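Local coordinates for putative neuraminyllactose-binding hemagglutinin homolog (Helicobacter pylori, PDB 3BGH), which is of uncertain function but is probably an outer-membrane lipoprotein adhesin that binds neuraminyllactose-type glycans, at residues Leu66-Phe71 with Lys207-Lys212; Asn135-Glu138 with Asp143-His146; Ser78-Lys83 with Gln90-Lys95. All blocks are in the same frame, centred on the assembly; numbering follows the deposited sequence.

Contact 1 (Leu66-Phe71 with Lys207-Lys212); sequences LQLSSF and KELSKK. With SO4 (sulfate ion), chain C; SO4 (sulfate ion), chain D.
Two first torsions bring Phe-71 and Leu-209 together: CG of Phe-71 stands opposite its backbone N (chi1 178°), which carries the ring out from helix 54-73, and CG of Leu-209 stands opposite its carbonyl carbon (chi1 -58°), which sends the isobutyl group toward Leu-68. The ring edge of Phe-71 approaches the backbone of Leu-209. Phe-71 CE2 is 4.0 Å from the carbonyl O of Leu-209, which lies near the ring plane, and the same carbon is 4.3 Å from Leu-209 CB. At that length it is packing, with no hydrogen bond across the segments. Beside it, the methyls Leu-68 CD2 and Leu-209 CD1 touch at 4.1 Å, the two side chains crossing at about a right angle. Strands 38-48 and 98-114 supply the floor: Leu-41 and Met-102 lie under Leu-68, Leu-100 under Leu-209.

Leu-209 is also where the chain leaves helix 186-208, and the next helix starts at once. Ser-210 is its N-cap, the hydroxyl OG accepting a hydrogen bond from the backbone N of His-213. The amide of Lys-211, directly after the cap, donates to O2 of one sulfate ion at 2.9 Å, a familiar anion position at a helix N-terminus, while Lys-212 NZ makes a weak bond to a second sulfate. Both anions probably come from the crystallisation liquor. The motif is an N-capped helix start at the junction of helices 186-208 and 211-223, set among helices packed on one face of a mixed beta sheet.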
loop_
_atom_site.group_PDB
_atom_site.type_symbol
_atom_site.label_atom_id
_atom_site.label_comp_id
_atom_site.label_asym_id
_atom_site.label_seq_id
_atom_site.Cartn_x
_atom_site.Cartn_y
_atom_site.Cartn_z
ATOM N N LEU A 66 21.724 3.052 -7.110
ATOM C CA LEU A 66 22.991 2.852 -7.802
ATOM C C LEU A 66 22.701 2.315 -9.179
ATOM O O LEU A 66 23.237 2.809 -10.172
ATOM C CB LEU A 66 23.930 1.913 -7.036
ATOM C CG LEU A 66 24.375 2.300 -5.611
ATOM C CD1 LEU A 66 25.123 1.142 -5.005
ATOM C CD2 LEU A 66 25.228 3.572 -5.570
ATOM N N GLN A 67 21.814 1.334 -9.236
ATOM C CA GLN A 67 21.387 0.763 -10.484
ATOM C C GLN A 67 20.765 1.752 -11.463
ATOM O O GLN A 67 20.996 1.667 -12.658
ATOM C CB GLN A 67 20.437 -0.362 -10.216
ATOM C CG GLN A 67 21.102 -1.543 -9.535
ATOM C CD GLN A 67 20.711 -2.815 -10.214
ATOM O OE1 GLN A 67 19.726 -3.462 -9.827
ATOM N NE2 GLN A 67 21.433 -3.158 -11.287
ATOM N N LEU A 68 19.962 2.678 -10.969
ATOM C CA LEU A 68 19.397 3.676 -11.840
ATOM C C LEU A 68 20.466 4.628 -12.346
ATOM O O LEU A 68 20.365 5.129 -13.458
ATOM C CB LEU A 68 18.271 4.436 -11.164
ATOM C CG LEU A 68 16.987 3.695 -11.449
ATOM C CD1 LEU A 68 15.921 4.149 -10.464
ATOM C CD2 LEU A 68 16.556 3.881 -12.960
ATOM N N SER A 69 21.473 4.896 -11.523
ATOM C CA SER A 69 22.630 5.636 -12.015
ATOM C C SER A 69 23.332 4.828 -13.121
ATOM O O SER A 69 23.559 5.368 -14.205
ATOM C CB SER A 69 23.558 6.041 -10.883
ATOM O OG SER A 69 22.932 7.041 -10.091
ATOM N N SER A 70 23.578 3.533 -12.892
ATOM C CA SER A 70 24.254 2.679 -13.900
ATOM C C SER A 70 23.495 2.558 -15.188
ATOM O O SER A 70 24.094 2.587 -16.265
ATOM C CB SER A 70 24.523 1.273 -13.400
ATOM O OG SER A 70 25.512 1.328 -12.413
ATOM N N PHE A 71 22.183 2.371 -15.069
ATOM C CA PHE A 71 21.305 2.352 -16.215
ATOM C C PHE A 71 21.415 3.663 -17.001
ATOM O O PHE A 71 21.553 3.654 -18.219
ATOM C CB PHE A 71 19.866 2.166 -15.764
ATOM C CG PHE A 71 18.894 2.185 -16.884
ATOM C CD1 PHE A 71 18.694 1.044 -17.659
ATOM C CD2 PHE A 71 18.182 3.344 -17.182
ATOM C CE1 PHE A 71 17.774 1.052 -18.723
ATOM C CE2 PHE A 71 17.273 3.366 -18.235
ATOM C CZ PHE A 71 17.068 2.221 -19.006
ATOM N N LYS A 207 11.993 0.442 -18.495
ATOM C CA LYS A 207 11.199 0.568 -19.717
ATOM C C LYS A 207 10.552 1.949 -19.839
ATOM O O LYS A 207 10.356 2.450 -20.972
ATOM C CB LYS A 207 10.181 -0.557 -19.884
ATOM C CG LYS A 207 10.869 -1.891 -20.174
ATOM C CD LYS A 207 9.963 -3.120 -19.966
ATOM C CE LYS A 207 10.757 -4.414 -20.271
ATOM N NZ LYS A 207 9.879 -5.627 -20.389
ATOM N N GLU A 208 10.250 2.586 -18.705
ATOM C CA GLU A 208 9.672 3.915 -18.776
ATOM C C GLU A 208 10.667 4.984 -19.198
ATOM O O GLU A 208 10.281 5.970 -19.784
ATOM C CB GLU A 208 8.992 4.347 -17.466
ATOM C CG GLU A 208 8.027 5.537 -17.653
ATOM C CD GLU A 208 6.901 5.269 -18.708
ATOM O OE1 GLU A 208 6.169 6.229 -19.044
ATOM O OE2 GLU A 208 6.727 4.120 -19.194
ATOM N N LEU A 209 11.936 4.798 -18.869
ATOM C CA LEU A 209 12.918 5.817 -19.139
ATOM C C LEU A 209 13.692 5.485 -20.421
ATOM O O LEU A 209 14.895 5.620 -20.451
ATOM C CB LEU A 209 13.887 5.953 -17.963
ATOM C CG LEU A 209 13.436 6.292 -16.540
ATOM C CD1 LEU A 209 14.645 6.308 -15.615
ATOM C CD2 LEU A 209 12.720 7.622 -16.524
ATOM N N SER A 210 12.984 5.052 -21.465
ATOM C CA SER A 210 13.572 4.766 -22.767
ATOM C C SER A 210 14.052 6.030 -23.477
ATOM O O SER A 210 13.702 7.168 -23.115
ATOM C CB SER A 210 12.544 4.096 -23.672
ATOM O OG SER A 210 11.568 5.049 -24.083
ATOM N N LYS A 211 14.853 5.791 -24.513
ATOM C CA LYS A 211 15.367 6.822 -25.424
ATOM C C LYS A 211 14.174 7.554 -26.047
ATOM O O LYS A 211 14.120 8.774 -25.993
ATOM C CB LYS A 211 16.261 6.144 -26.483
ATOM C CG LYS A 211 17.188 7.027 -27.348
ATOM C CD LYS A 211 17.351 6.345 -28.773
ATOM C CE LYS A 211 18.664 6.689 -29.480
ATOM N NZ LYS A 211 18.713 6.147 -30.903
ATOM N N LYS A 212 13.199 6.834 -26.582
ATOM C CA LYS A 212 12.029 7.520 -27.160
ATOM C C LYS A 212 11.317 8.469 -26.157
ATOM O O LYS A 212 10.984 9.610 -26.494
ATOM C CB LYS A 212 11.033 6.529 -27.781
ATOM C CG LYS A 212 9.896 7.233 -28.564
ATOM C CD LYS A 212 9.130 6.286 -29.510
ATOM C CE LYS A 212 8.165 5.424 -28.716
ATOM N NZ LYS A 212 7.942 4.019 -29.234
HETATM S S SO4 C . 16.202 2.415 -25.152
HETATM O O1 SO4 C . 16.038 1.052 -25.633
HETATM O O2 SO4 C . 15.101 3.210 -25.706
HETATM O O3 SO4 C . 16.225 2.394 -23.700
HETATM O O4 SO4 C . 17.476 3.014 -25.569
HETATM S S SO4 D . 5.468 4.718 -26.269
HETATM O O1 SO4 D . 6.550 3.841 -26.710
HETATM O O2 SO4 D . 5.654 6.101 -26.747
HETATM O O3 SO4 D . 4.216 4.184 -26.792
HETATM O O4 SO4 D . 5.357 4.689 -24.814
#

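Contact 2 (Asn135-Glu138 with Asp143-His146); sequences NFVE and DIIH
Phe-136 and His-146 are joined first by their backbones. Phe-136 N donates to His-146 O at 2.8 Å, and in return Phe-136 O receives Ile-145 N at 2.7 Å in a nearly straight bond (170° at the hydrogen). A weak third bond reaches that same oxygen from His-146 N, at 3.4 Å. Two consecutive residues, Ile-145 and His-146, thus face one, Phe-136, which defines a classic beta bulge and shifts the antiparallel register by one. Beyond it, Val-137 and Ile-144 form a non-hydrogen-bonded pair, and Glu-138 N closes the ladder on Asp-143 O at 2.9 Å. That oxygen also receives a CA-H contact from Val-137.

The aromatic interaction is an edge-to-face pair. With CG opposite the backbone N (chi1 -174°), His-146 lays its side chain alongside that of Phe-136 and turns its CD2 edge over the phenyl face; the centroids are 5.4 Å apart and the planes meet at 79°.

Apolar contacts occupy the face of the ladder bearing Val-137 and Ile-144, where Val-137 CG2 lies 4.1 Å from Ile-144 CG1. Ile-144 also covers the amide of Asn-135, its CD1 3.6 Å from ND2.

Polar ends look elsewhere: Asn-135 OD1 bonds to Ser-147, and its ND2 to Asp-111 of the second subunit, whose Glu-115 takes His-146 ND1. Glu-138 OE2 turns back to Ser-141 within the connecting turn. The contact closes the hairpin of strands 123-137 and 144-161, with strand 98-114 on the other flank of 123-137, helix 211-223 reaching Phe-136 and Ile-145 through Met-214 and Tyr-217, and the second subunit in direct contact with this end of the hairpin.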
loop_
_atom_site.group_PDB
_atom_site.type_symbol
_atom_site.label_atom_id
_atom_site.label_comp_id
_atom_site.label_asym_id
_atom_site.label_seq_id
_atom_site.Cartn_x
_atom_site.Cartn_y
_atom_site.Cartn_z
ATOM N N ASN A 135 8.681 10.649 -9.610
ATOM C CA ASN A 135 8.381 12.023 -10.073
ATOM C C ASN A 135 9.423 12.625 -11.020
ATOM O O ASN A 135 10.625 12.543 -10.774
ATOM C CB ASN A 135 8.068 12.981 -8.897
ATOM C CG ASN A 135 6.564 13.025 -8.547
ATOM O OD1 ASN A 135 5.753 12.365 -9.183
ATOM N ND2 ASN A 135 6.195 13.835 -7.561
ATOM N N PHE A 136 8.958 13.215 -12.113
ATOM C CA PHE A 136 9.821 13.909 -13.054
ATOM C C PHE A 136 9.693 15.398 -12.786
ATOM O O PHE A 136 8.623 15.975 -12.943
ATOM C CB PHE A 136 9.433 13.600 -14.520
ATOM C CG PHE A 136 9.619 12.165 -14.930
ATOM C CD1 PHE A 136 10.477 11.842 -15.966
ATOM C CD2 PHE A 136 8.904 11.139 -14.319
ATOM C CE1 PHE A 136 10.626 10.510 -16.378
ATOM C CE2 PHE A 136 9.071 9.793 -14.721
ATOM C CZ PHE A 136 9.929 9.483 -15.729
ATOM N N VAL A 137 10.791 16.020 -12.379
ATOM C CA VAL A 137 10.767 17.390 -11.892
ATOM C C VAL A 137 11.678 18.310 -12.709
ATOM O O VAL A 137 12.838 17.980 -12.999
ATOM C CB VAL A 137 11.155 17.464 -10.391
ATOM C CG1 VAL A 137 11.021 18.887 -9.869
ATOM C CG2 VAL A 137 10.310 16.517 -9.541
ATOM N N GLU A 138 11.121 19.461 -13.083
ATOM C CA GLU A 138 11.866 20.550 -13.716
ATOM C C GLU A 138 12.721 21.272 -12.659
ATOM O O GLU A 138 12.203 21.805 -11.690
ATOM C CB GLU A 138 10.933 21.454 -14.544
ATOM C CG GLU A 138 11.053 22.965 -14.363
ATOM C CD GLU A 138 12.442 23.542 -14.671
ATOM O OE1 GLU A 138 13.094 23.077 -15.632
ATOM O OE2 GLU A 138 12.865 24.472 -13.940
ATOM N N ASP A 143 8.906 22.246 -10.340
ATOM C CA ASP A 143 7.600 21.796 -10.786
ATOM C C ASP A 143 7.608 20.316 -11.145
ATOM O O ASP A 143 8.505 19.840 -11.846
ATOM C CB ASP A 143 7.206 22.543 -12.044
ATOM C CG ASP A 143 6.844 23.975 -11.778
ATOM O OD1 ASP A 143 6.987 24.423 -10.624
ATOM O OD2 ASP A 143 6.394 24.641 -12.734
ATOM N N ILE A 144 6.606 19.586 -10.681
ATOM C CA ILE A 144 6.477 18.201 -11.079
ATOM C C ILE A 144 5.833 18.225 -12.446
ATOM O O ILE A 144 4.805 18.867 -12.615
ATOM C CB ILE A 144 5.651 17.380 -10.062
ATOM C CG1 ILE A 144 6.359 17.373 -8.693
ATOM C CG2 ILE A 144 5.449 15.952 -10.577
ATOM C CD1 ILE A 144 5.421 17.369 -7.506
ATOM N N ILE A 145 6.462 17.567 -13.421
ATOM C CA ILE A 145 5.968 17.542 -14.793
ATOM C C ILE A 145 5.248 16.214 -15.101
ATOM O O ILE A 145 4.300 16.164 -15.893
ATOM C CB ILE A 145 7.120 17.838 -15.804
ATOM C CG1 ILE A 145 7.255 19.343 -16.030
ATOM C CG2 ILE A 145 6.871 17.237 -17.188
ATOM C CD1 ILE A 145 8.010 20.064 -14.964
ATOM N N HIS A 146 5.674 15.133 -14.466
ATOM C CA HIS A 146 5.129 13.853 -14.811
ATOM C C HIS A 146 5.334 12.880 -13.683
ATOM O O HIS A 146 6.384 12.911 -13.045
ATOM C CB HIS A 146 5.819 13.339 -16.068
ATOM C CG HIS A 146 5.224 12.078 -16.570
ATOM N ND1 HIS A 146 4.027 12.051 -17.248
ATOM C CD2 HIS A 146 5.608 10.790 -16.422
ATOM C CE1 HIS A 146 3.732 10.801 -17.561
ATOM N NE2 HIS A 146 4.664 10.017 -17.054
#

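Contact 3 (Ser78-Lys83 with Gln90-Lys95); sequences SVSQFK and QDIKEK
Ile-92 carries the whole helical half of this contact, meeting Phe-82 and Ser-80 with two different atoms. CG1 lies 4.3 Å from Phe-82 CZ, at the far end of the ring and obliquely to it. The second torsion then bends the chain (chi2 -62°) and swings CD1 away from the ring toward the serine, where it stops 4.3 Å from Ser-80 OG. Both are van der Waals contacts, and no hydrogen bond spans the two segments. Neighbours extend the packed part: Val-40 of strand 38-48 also touches Ile-92, Leu-38 touches Ser-80, and the loop residues Glu-87, Ile-88 and Pro-89 touch Phe-82.

Away from this cluster the contact is loose. Even the closest backbone approach, Ser-80 CA to Ile-92 CA, is 8.4 Å, so side chains alone bridge the gap. Lys-95 and Ser-78 both start out toward the opposing segment, yet Ser-78 OG and Lys-95 NZ remain 5.7 Å apart. The outer side of the short helix is exposed. Lys-93 instead turns back along the chain, its NZ bonded to the carbonyl O of Ile-88. On the strand, Val-79 and Gln-81 serve the other face of the sheet, where they pack against helix 54-73.

What fixes the strand is its own ladder: Ser-78, Ser-80 and Phe-82 are hydrogen-bonded through their backbones to strand 38-48, which they join in parallel. The helix, with no polar tie to segment 78-83, rests on it through one branched aliphatic chain. Such chemistry implies a small, non-directional contact at the sheet margin, probably held partly by the short connection between strand and helix and partly by the modest burial of Ile-92 against Phe-82.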
loop_
_atom_site.group_PDB
_atom_site.type_symbol
_atom_site.label_atom_id
_atom_site.label_comp_id
_atom_site.label_asym_id
_atom_site.label_seq_id
_atom_site.Cartn_x
_atom_site.Cartn_y
_atom_site.Cartn_z
ATOM N N SER A 78 24.862 12.107 -17.984
ATOM C CA SER A 78 25.639 12.377 -16.779
ATOM C C SER A 78 24.629 12.253 -15.649
ATOM O O SER A 78 23.470 12.628 -15.812
ATOM C CB SER A 78 26.246 13.786 -16.772
ATOM O OG SER A 78 26.477 14.259 -18.094
ATOM N N VAL A 79 25.076 11.745 -14.509
ATOM C CA VAL A 79 24.195 11.525 -13.387
ATOM C C VAL A 79 24.798 12.146 -12.126
ATOM O O VAL A 79 25.919 11.818 -11.749
ATOM C CB VAL A 79 23.959 10.023 -13.166
ATOM C CG1 VAL A 79 22.940 9.815 -12.089
ATOM C CG2 VAL A 79 23.503 9.366 -14.439
ATOM N N SER A 80 24.043 13.036 -11.489
ATOM C CA SER A 80 24.420 13.621 -10.217
ATOM C C SER A 80 23.469 13.135 -9.119
ATOM O O SER A 80 22.245 13.187 -9.266
ATOM C CB SER A 80 24.403 15.142 -10.295
ATOM O OG SER A 80 25.186 15.600 -11.388
ATOM N N GLN A 81 24.070 12.675 -8.027
ATOM C CA GLN A 81 23.397 12.003 -6.942
ATOM C C GLN A 81 23.344 12.906 -5.715
ATOM O O GLN A 81 24.335 13.524 -5.361
ATOM C CB GLN A 81 24.165 10.736 -6.564
ATOM C CG GLN A 81 24.316 9.686 -7.625
ATOM C CD GLN A 81 25.065 8.479 -7.088
ATOM O OE1 GLN A 81 25.756 8.566 -6.061
ATOM N NE2 GLN A 81 24.927 7.347 -7.755
ATOM N N PHE A 82 22.191 12.973 -5.064
ATOM C CA PHE A 82 22.050 13.721 -3.815
ATOM C C PHE A 82 21.093 12.952 -2.925
ATOM O O PHE A 82 20.412 12.049 -3.409
ATOM C CB PHE A 82 21.536 15.142 -4.095
ATOM C CG PHE A 82 22.484 15.975 -4.924
ATOM C CD1 PHE A 82 23.590 16.594 -4.336
ATOM C CD2 PHE A 82 22.283 16.124 -6.302
ATOM C CE1 PHE A 82 24.478 17.359 -5.099
ATOM C CE2 PHE A 82 23.156 16.882 -7.076
ATOM C CZ PHE A 82 24.257 17.503 -6.471
ATOM N N LYS A 83 21.044 13.273 -1.635
ATOM C CA LYS A 83 20.119 12.576 -0.743
ATOM C C LYS A 83 18.788 13.298 -0.505
ATOM O O LYS A 83 17.812 12.667 -0.102
ATOM C CB LYS A 83 20.780 12.176 0.579
ATOM C CG LYS A 83 21.463 10.815 0.489
ATOM C CD LYS A 83 22.222 10.422 1.773
ATOM C CE LYS A 83 23.119 9.187 1.497
ATOM N NZ LYS A 83 23.798 8.664 2.731
ATOM N N GLN A 90 22.861 25.341 -7.150
ATOM C CA GLN A 90 22.385 26.119 -8.293
ATOM C C GLN A 90 23.082 25.773 -9.590
ATOM O O GLN A 90 22.436 25.609 -10.625
ATOM C CB GLN A 90 22.545 27.609 -8.023
ATOM C CG GLN A 90 21.306 28.243 -7.464
ATOM C CD GLN A 90 20.364 28.763 -8.544
ATOM O OE1 GLN A 90 19.543 29.648 -8.284
ATOM N NE2 GLN A 90 20.485 28.232 -9.764
ATOM N N ASP A 91 24.405 25.674 -9.540
ATOM C CA ASP A 91 25.171 25.279 -10.712
ATOM C C ASP A 91 24.524 24.084 -11.418
ATOM O O ASP A 91 24.433 24.037 -12.651
ATOM C CB ASP A 91 26.589 24.901 -10.318
ATOM C CG ASP A 91 27.526 24.904 -11.501
ATOM O OD1 ASP A 91 27.412 24.016 -12.399
ATOM O OD2 ASP A 91 28.371 25.830 -11.537
ATOM N N ILE A 92 24.102 23.116 -10.606
ATOM C CA ILE A 92 23.458 21.905 -11.097
ATOM C C ILE A 92 22.047 22.220 -11.585
ATOM O O ILE A 92 21.749 21.955 -12.738
ATOM C CB ILE A 92 23.462 20.782 -10.034
ATOM C CG1 ILE A 92 24.905 20.381 -9.662
ATOM C CG2 ILE A 92 22.653 19.598 -10.519
ATOM C CD1 ILE A 92 25.718 19.825 -10.811
ATOM N N LYS A 93 21.205 22.816 -10.741
ATOM C CA LYS A 93 19.855 23.209 -11.164
ATOM C C LYS A 93 19.859 23.861 -12.560
ATOM O O LYS A 93 19.016 23.542 -13.404
ATOM C CB LYS A 93 19.183 24.172 -10.175
ATOM C CG LYS A 93 18.919 23.678 -8.746
ATOM C CD LYS A 93 17.813 24.547 -8.101
ATOM C CE LYS A 93 18.091 24.939 -6.655
ATOM N NZ LYS A 93 18.159 23.778 -5.710
ATOM N N GLU A 94 20.810 24.766 -12.801
ATOM C CA GLU A 94 20.863 25.520 -14.068
ATOM C C GLU A 94 21.152 24.639 -15.286
ATOM O O GLU A 94 20.716 24.948 -16.406
ATOM C CB GLU A 94 21.873 26.683 -14.002
ATOM C CG GLU A 94 21.420 27.875 -13.118
ATOM C CD GLU A 94 20.554 28.927 -13.851
ATOM O OE1 GLU A 94 20.497 28.930 -15.120
ATOM O OE2 GLU A 94 19.936 29.763 -13.135
ATOM N N LYS A 95 21.867 23.543 -15.059
ATOM C CA LYS A 95 22.348 22.698 -16.153
ATOM C C LYS A 95 21.530 21.408 -16.414
ATOM O O LYS A 95 21.490 20.916 -17.544
ATOM C CB LYS A 95 23.841 22.380 -15.933
ATOM C CG LYS A 95 24.638 22.194 -17.223
ATOM C CD LYS A 95 26.157 22.276 -16.971
ATOM C CE LYS A 95 26.697 21.069 -16.187
ATOM N NZ LYS A 95 26.452 19.801 -16.942
#

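In the fold
Contact 1 is the core member of the set, all its touching residues being buried; contact 2 is partly buried and contact 3 lies at the surface. Contacts 2 and 3 include strands of the same five-stranded sheet; contact 1 packs helices on it. Contacts 2 and 3 involve its two outermost strands, 144-161 and 78-82, and do not touch, whereas contact 1 touches both other contacts: Leu-209 packs on Phe-136, and Ser-69 OG probably bonds to Gln-81 NE2. Their chemistry follows their place. Backbone hydrogen bonds dominate between the paired strands of contact 2, while contacts 1 and 3, which bring helices to their partners, rely on apolar side chains. Along the chain, contact 1 encloses the other two.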